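PDB 6JXG: beta-glucosidase from Chaetomella raphigera, which probably hydrolyses terminal, non-reducing beta-D-glucosyl residues to release beta-D-glucose, as a secreted family 3 glycoside hydrolase of cellulose breakdown. Local coordinates for residues A[116-121]-A[540-545]; A[562-567]-A[645-650]. One frame throughout, in Å; residues are numbered along the deposited sequence.

Contact 1 (A[116-121]-A[540-545])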
loop_
_atom_site.group_PDB
_atom_site.type_symbol
_atom_site.label_atom_id
_atom_site.label_comp_id
_atom_site.label_asym_id
_atom_site.label_seq_id
_atom_site.Cartn_x
_atom_site.Cartn_y
_atom_site.Cartn_z
ATOM N N LYS A 116 10.695 3.502 -2.340
ATOM C CA LYS A 116 11.762 4.455 -2.620
ATOM C C LYS A 116 12.482 4.155 -3.949
ATOM O O LYS A 116 13.018 5.101 -4.592
ATOM C CB LYS A 116 12.799 4.484 -1.472
ATOM C CG LYS A 116 14.257 4.315 -1.951
ATOM C CD LYS A 116 15.023 3.618 -0.952
ATOM C CE LYS A 116 16.097 2.677 -1.338
ATOM N NZ LYS A 116 17.421 3.237 -1.582
ATOM N N ILE A 117 12.480 2.883 -4.340
ATOM C CA ILE A 117 13.082 2.415 -5.621
ATOM C C ILE A 117 11.970 2.077 -6.576
ATOM O O ILE A 117 11.214 1.106 -6.362
ATOM C CB ILE A 117 14.021 1.193 -5.447
ATOM C CG1 ILE A 117 15.136 1.509 -4.456
ATOM C CG2 ILE A 117 14.513 0.700 -6.799
ATOM C CD1 ILE A 117 15.868 0.308 -3.949
ATOM N N PRO A 118 11.833 2.869 -7.645
ATOM C CA PRO A 118 10.620 2.713 -8.483
ATOM C C PRO A 118 10.457 1.312 -9.135
ATOM O O PRO A 118 9.310 0.862 -9.406
ATOM C CB PRO A 118 10.760 3.825 -9.511
ATOM C CG PRO A 118 12.204 4.176 -9.499
ATOM C CD PRO A 118 12.760 3.898 -8.148
ATOM N N GLU A 119 11.577 0.637 -9.349
ATOM C CA GLU A 119 11.590 -0.683 -9.931
ATOM C C GLU A 119 11.213 -1.791 -8.947
ATOM O O GLU A 119 10.982 -2.934 -9.353
ATOM C CB GLU A 119 12.998 -1.066 -10.446
ATOM C CG GLU A 119 13.475 -0.198 -11.612
ATOM C CD GLU A 119 14.191 1.091 -11.188
ATOM O OE1 GLU A 119 14.198 1.455 -9.986
ATOM O OE2 GLU A 119 14.736 1.801 -12.135
ATOM N N ALA A 120 11.290 -1.520 -7.673
ATOM C CA ALA A 120 11.177 -2.589 -6.711
ATOM C C ALA A 120 9.841 -3.336 -6.769
ATOM O O ALA A 120 8.758 -2.793 -7.074
ATOM C CB ALA A 120 11.544 -2.115 -5.319
ATOM N N GLY A 121 9.921 -4.649 -6.604
ATOM C CA GLY A 121 8.841 -5.489 -7.129
ATOM C C GLY A 121 7.526 -5.544 -6.345
ATOM O O GLY A 121 6.519 -5.978 -6.903
ATOM N N TYR A 540 15.298 9.511 -10.842
ATOM C CA TYR A 540 14.789 9.112 -9.464
ATOM C C TYR A 540 15.908 9.160 -8.443
ATOM O O TYR A 540 15.661 9.385 -7.244
ATOM C CB TYR A 540 14.114 7.736 -9.419
ATOM C CG TYR A 540 12.866 7.716 -10.164
ATOM C CD1 TYR A 540 11.673 8.081 -9.551
ATOM C CD2 TYR A 540 12.842 7.337 -11.471
ATOM C CE1 TYR A 540 10.503 8.064 -10.250
ATOM C CE2 TYR A 540 11.654 7.334 -12.203
ATOM C CZ TYR A 540 10.499 7.734 -11.618
ATOM O OH TYR A 540 9.331 7.764 -12.320
ATOM N N GLY A 541 17.165 9.003 -8.904
ATOM C CA GLY A 541 18.303 8.987 -7.997
ATOM C C GLY A 541 18.397 7.758 -7.123
ATOM O O GLY A 541 19.213 7.725 -6.199
ATOM N N THR A 542 17.499 6.798 -7.341
ATOM C CA THR A 542 17.525 5.478 -6.655
ATOM C C THR A 542 17.428 4.410 -7.706
ATOM O O THR A 542 16.921 4.634 -8.830
ATOM C CB THR A 542 16.373 5.281 -5.715
ATOM O OG1 THR A 542 15.134 5.569 -6.392
ATOM C CG2 THR A 542 16.478 6.181 -4.548
ATOM N N ALA A 543 17.888 3.229 -7.314
ATOM C CA ALA A 543 17.889 2.056 -8.183
ATOM C C ALA A 543 18.094 0.782 -7.325
ATOM O O ALA A 543 18.518 0.844 -6.145
ATOM C CB ALA A 543 19.019 2.231 -9.198
ATOM N N ILE A 544 17.801 -0.351 -7.923
ATOM C CA ILE A 544 18.081 -1.663 -7.336
ATOM C C ILE A 544 19.583 -1.816 -7.161
ATOM O O ILE A 544 20.344 -1.669 -8.111
ATOM C CB ILE A 544 17.547 -2.795 -8.210
ATOM C CG1 ILE A 544 16.008 -2.636 -8.438
ATOM C CG2 ILE A 544 17.902 -4.152 -7.612
ATOM C CD1 ILE A 544 15.145 -2.776 -7.174
ATOM N N VAL A 545 20.001 -2.128 -5.963
ATOM C CA VAL A 545 21.427 -2.231 -5.626
ATOM C C VAL A 545 21.883 -3.713 -5.645
ATOM O O VAL A 545 21.091 -4.619 -5.340
ATOM C CB VAL A 545 21.441 -1.589 -4.247
ATOM C CG1 VAL A 545 21.559 -2.456 -3.039
ATOM C CG2 VAL A 545 21.664 -0.129 -4.195
HETATM O O HOH W 1 18.386 2.890 -4.166
HETATM O O HOH W 2 15.927 3.974 -11.381
#
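Pro118 pushes its ring corner onto the flat side of Tyr540: CG stands 3.8 Å from the ring centroid and 18° off the normal, a CH-pi contact displaced toward the rim. Pro118 opens a type I turn's central pair, and this turn, Ile117 to Ala120, forms the bump. On its other flank the end of Ile544 turns in, CD1 settling among Ile117 CG2 (3.6 Å), CA and CB of Ala120, while its CG1 lies against Glu119 CB. Ile117 holds CG2 anti to the backbone N (chi1 -57° for CG1), which presents that methyl to Ile544, while Ile117 CD1 rests against Ala543 O. Between these two fits Thr542 OG1 donates to Lys116 O at 2.8 Å, tilted 18° from the carbonyl plane, and Thr542 CG2 meets Lys116 CG. A valine in place of Thr542 would probably leave Lys116 O without this donor. One water joins Lys116 NZ to Ala543 N; the amine also forms salt bridges with Asp549 and Glu553. The chemistry is consistent with a joint that depends largely on fit, with Thr542 supplying the direct polar link between loops of the N-terminal and C-terminal family 3 regions.

Contact 2 (A[562-567]-A[645-650])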
loop_
_atom_site.group_PDB
_atom_site.type_symbol
_atom_site.label_atom_id
_atom_site.label_comp_id
_atom_site.label_asym_id
_atom_site.label_seq_id
_atom_site.Cartn_x
_atom_site.Cartn_y
_atom_site.Cartn_z
ATOM N N PHE A 562 13.214 15.199 -6.697
ATOM C CA PHE A 562 12.988 16.031 -7.902
ATOM C C PHE A 562 12.970 17.495 -7.473
ATOM O O PHE A 562 13.593 18.355 -8.173
ATOM C CB PHE A 562 11.727 15.634 -8.657
ATOM C CG PHE A 562 11.822 14.300 -9.332
ATOM C CD1 PHE A 562 12.054 14.212 -10.680
ATOM C CD2 PHE A 562 11.692 13.098 -8.596
ATOM C CE1 PHE A 562 12.135 13.009 -11.316
ATOM C CE2 PHE A 562 11.847 11.862 -9.228
ATOM C CZ PHE A 562 12.053 11.814 -10.600
ATOM N N ASP A 563 12.272 17.780 -6.357
ATOM C CA ASP A 563 12.147 19.151 -5.892
ATOM C C ASP A 563 13.550 19.669 -5.440
ATOM O O ASP A 563 13.997 20.747 -5.856
ATOM C CB ASP A 563 11.134 19.279 -4.726
ATOM C CG ASP A 563 9.730 18.970 -5.124
ATOM O OD1 ASP A 563 9.441 18.874 -6.338
ATOM O OD2 ASP A 563 8.844 18.893 -4.208
ATOM N N GLN A 564 14.254 18.911 -4.626
ATOM C CA GLN A 564 15.545 19.393 -4.040
ATOM C C GLN A 564 16.630 19.573 -5.109
ATOM O O GLN A 564 17.478 20.442 -5.018
ATOM C CB GLN A 564 16.071 18.409 -2.994
ATOM C CG GLN A 564 17.412 18.807 -2.330
ATOM C CD GLN A 564 17.390 20.174 -1.659
ATOM O OE1 GLN A 564 18.413 20.887 -1.619
ATOM N NE2 GLN A 564 16.246 20.549 -1.099
ATOM N N ALA A 565 16.599 18.739 -6.106
ATOM C CA ALA A 565 17.581 18.764 -7.144
ATOM C C ALA A 565 17.140 19.576 -8.335
ATOM O O ALA A 565 17.874 19.650 -9.306
ATOM C CB ALA A 565 17.845 17.328 -7.574
ATOM N N ASN A 566 15.930 20.145 -8.297
ATOM C CA ASN A 566 15.405 20.900 -9.371
ATOM C C ASN A 566 15.298 20.130 -10.675
ATOM O O ASN A 566 15.678 20.667 -11.687
ATOM C CB ASN A 566 16.288 22.159 -9.546
ATOM C CG ASN A 566 16.228 23.036 -8.305
ATOM O OD1 ASN A 566 17.087 22.981 -7.462
ATOM N ND2 ASN A 566 15.123 23.768 -8.165
ATOM N N ILE A 567 14.771 18.891 -10.639
ATOM C CA ILE A 567 14.588 18.079 -11.832
ATOM C C ILE A 567 13.124 18.128 -12.171
ATOM O O ILE A 567 12.300 17.876 -11.287
ATOM C CB ILE A 567 15.011 16.597 -11.586
ATOM C CG1 ILE A 567 16.493 16.513 -11.305
ATOM C CG2 ILE A 567 14.616 15.779 -12.809
ATOM C CD1 ILE A 567 17.035 15.221 -10.706
ATOM N N SER A 645 15.993 20.073 4.590
ATOM C CA SER A 645 14.875 19.126 4.437
ATOM C C SER A 645 14.312 19.239 3.009
ATOM O O SER A 645 14.631 20.208 2.298
ATOM C CB SER A 645 13.767 19.481 5.416
ATOM O OG SER A 645 14.219 19.611 6.733
ATOM N N PRO A 646 13.457 18.290 2.611
ATOM C CA PRO A 646 12.804 18.550 1.316
ATOM C C PRO A 646 12.098 19.889 1.359
ATOM O O PRO A 646 11.503 20.278 2.430
ATOM C CB PRO A 646 11.801 17.424 1.180
ATOM C CG PRO A 646 12.290 16.334 2.135
ATOM C CD PRO A 646 12.874 17.122 3.294
ATOM N N PRO A 647 12.102 20.579 0.216
ATOM C CA PRO A 647 11.420 21.880 0.151
ATOM C C PRO A 647 9.942 21.846 0.462
ATOM O O PRO A 647 9.483 22.745 1.106
ATOM C CB PRO A 647 11.631 22.347 -1.292
ATOM C CG PRO A 647 12.690 21.473 -1.852
ATOM C CD PRO A 647 12.841 20.250 -1.012
ATOM N N LYS A 648 9.265 20.749 0.096
ATOM C CA LYS A 648 7.818 20.591 0.252
ATOM C C LYS A 648 7.582 19.152 0.757
ATOM O O LYS A 648 8.145 18.152 0.218
ATOM C CB LYS A 648 7.106 20.695 -1.136
ATOM C CG LYS A 648 6.725 22.098 -1.627
ATOM C CD LYS A 648 6.099 22.108 -3.034
ATOM C CE LYS A 648 7.173 21.822 -4.091
ATOM N NZ LYS A 648 6.922 22.054 -5.526
ATOM N N GLN A 649 6.735 19.008 1.759
ATOM C CA GLN A 649 6.364 17.650 2.231
ATOM C C GLN A 649 4.865 17.611 2.409
ATOM O O GLN A 649 4.294 18.481 3.100
ATOM C CB GLN A 649 6.985 17.428 3.586
ATOM C CG GLN A 649 8.470 17.221 3.497
ATOM C CD GLN A 649 9.027 16.712 4.784
ATOM O OE1 GLN A 649 9.118 15.512 4.994
ATOM N NE2 GLN A 649 9.384 17.606 5.664
ATOM N N LEU A 650 4.216 16.610 1.823
ATOM C CA LEU A 650 2.792 16.488 1.914
ATOM C C LEU A 650 2.410 16.367 3.357
ATOM O O LEU A 650 2.975 15.516 4.034
ATOM C CB LEU A 650 2.311 15.227 1.192
ATOM C CG LEU A 650 0.808 15.117 1.057
ATOM C CD1 LEU A 650 0.125 16.103 0.142
ATOM C CD2 LEU A 650 0.309 13.691 0.800
HETATM O O HOH W 3 9.977 18.473 -1.805
HETATM O O HOH W 4 8.954 21.528 -7.077
#
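Pro647 presses its ring against the last turn of helix 559-564, and the packed part of the contact is where its CG meets CB of the buried Asp563 at 3.9 Å. The solvent side is the Gln564 end, where Pro647 CD lies 3.4 Å from Gln564 NE2. Gln564 crosses the proline at about a right angle; its CG runs anti to the backbone N (chi1 180°) and the bend at chi2, 57°, swings the amide nitrogen back to the CD side of the proline ring. The Asp563-Lys648 pair is more loosely fitted and filled in by water. Lys648 passes across the carboxylate of Asp563, with CE 3.4 Å from OD2, yet its NZ stays 3.9 Å from that oxygen, a long salt bridge. One water donates to Asp563 OD2 at 2.7 Å and accepts from Lys648 N, the other accepts from Lys648 NZ and donates weakly to Asp563 OD1. Both charges have further partners, Arg702 for Asp563 and the carbonyl of Ser701 for Lys648. The helix itself ends in a Schellman motif at Asn566. The chemistry therefore implies a hydrated electrostatic seam, in which the carboxylate is shared between two basic side chains where the C-terminal family 3 region meets the fibronectin type III-like domain.

Both contacts join parts of the chain that belong to different family regions, and the C-terminal family 3 region takes part in each. Contact 1 is buried, its centre about 16 Å from the centre of the chain, and ties two loops together; contact 2 lies at the surface, its centre about 23 Å from the centre of the chain, and sets a helix end against the loop leading into strand 649-658. Contact 1 covers 393 Å², contact 2 only 210 Å². The inner one relies on apolar fit and a direct hydrogen bond, the outer one on water-mediated and long charged pairing. Their centres are 18 Å apart, yet Tyr540 and Phe562 meet edge-to-face, packing the two sites together.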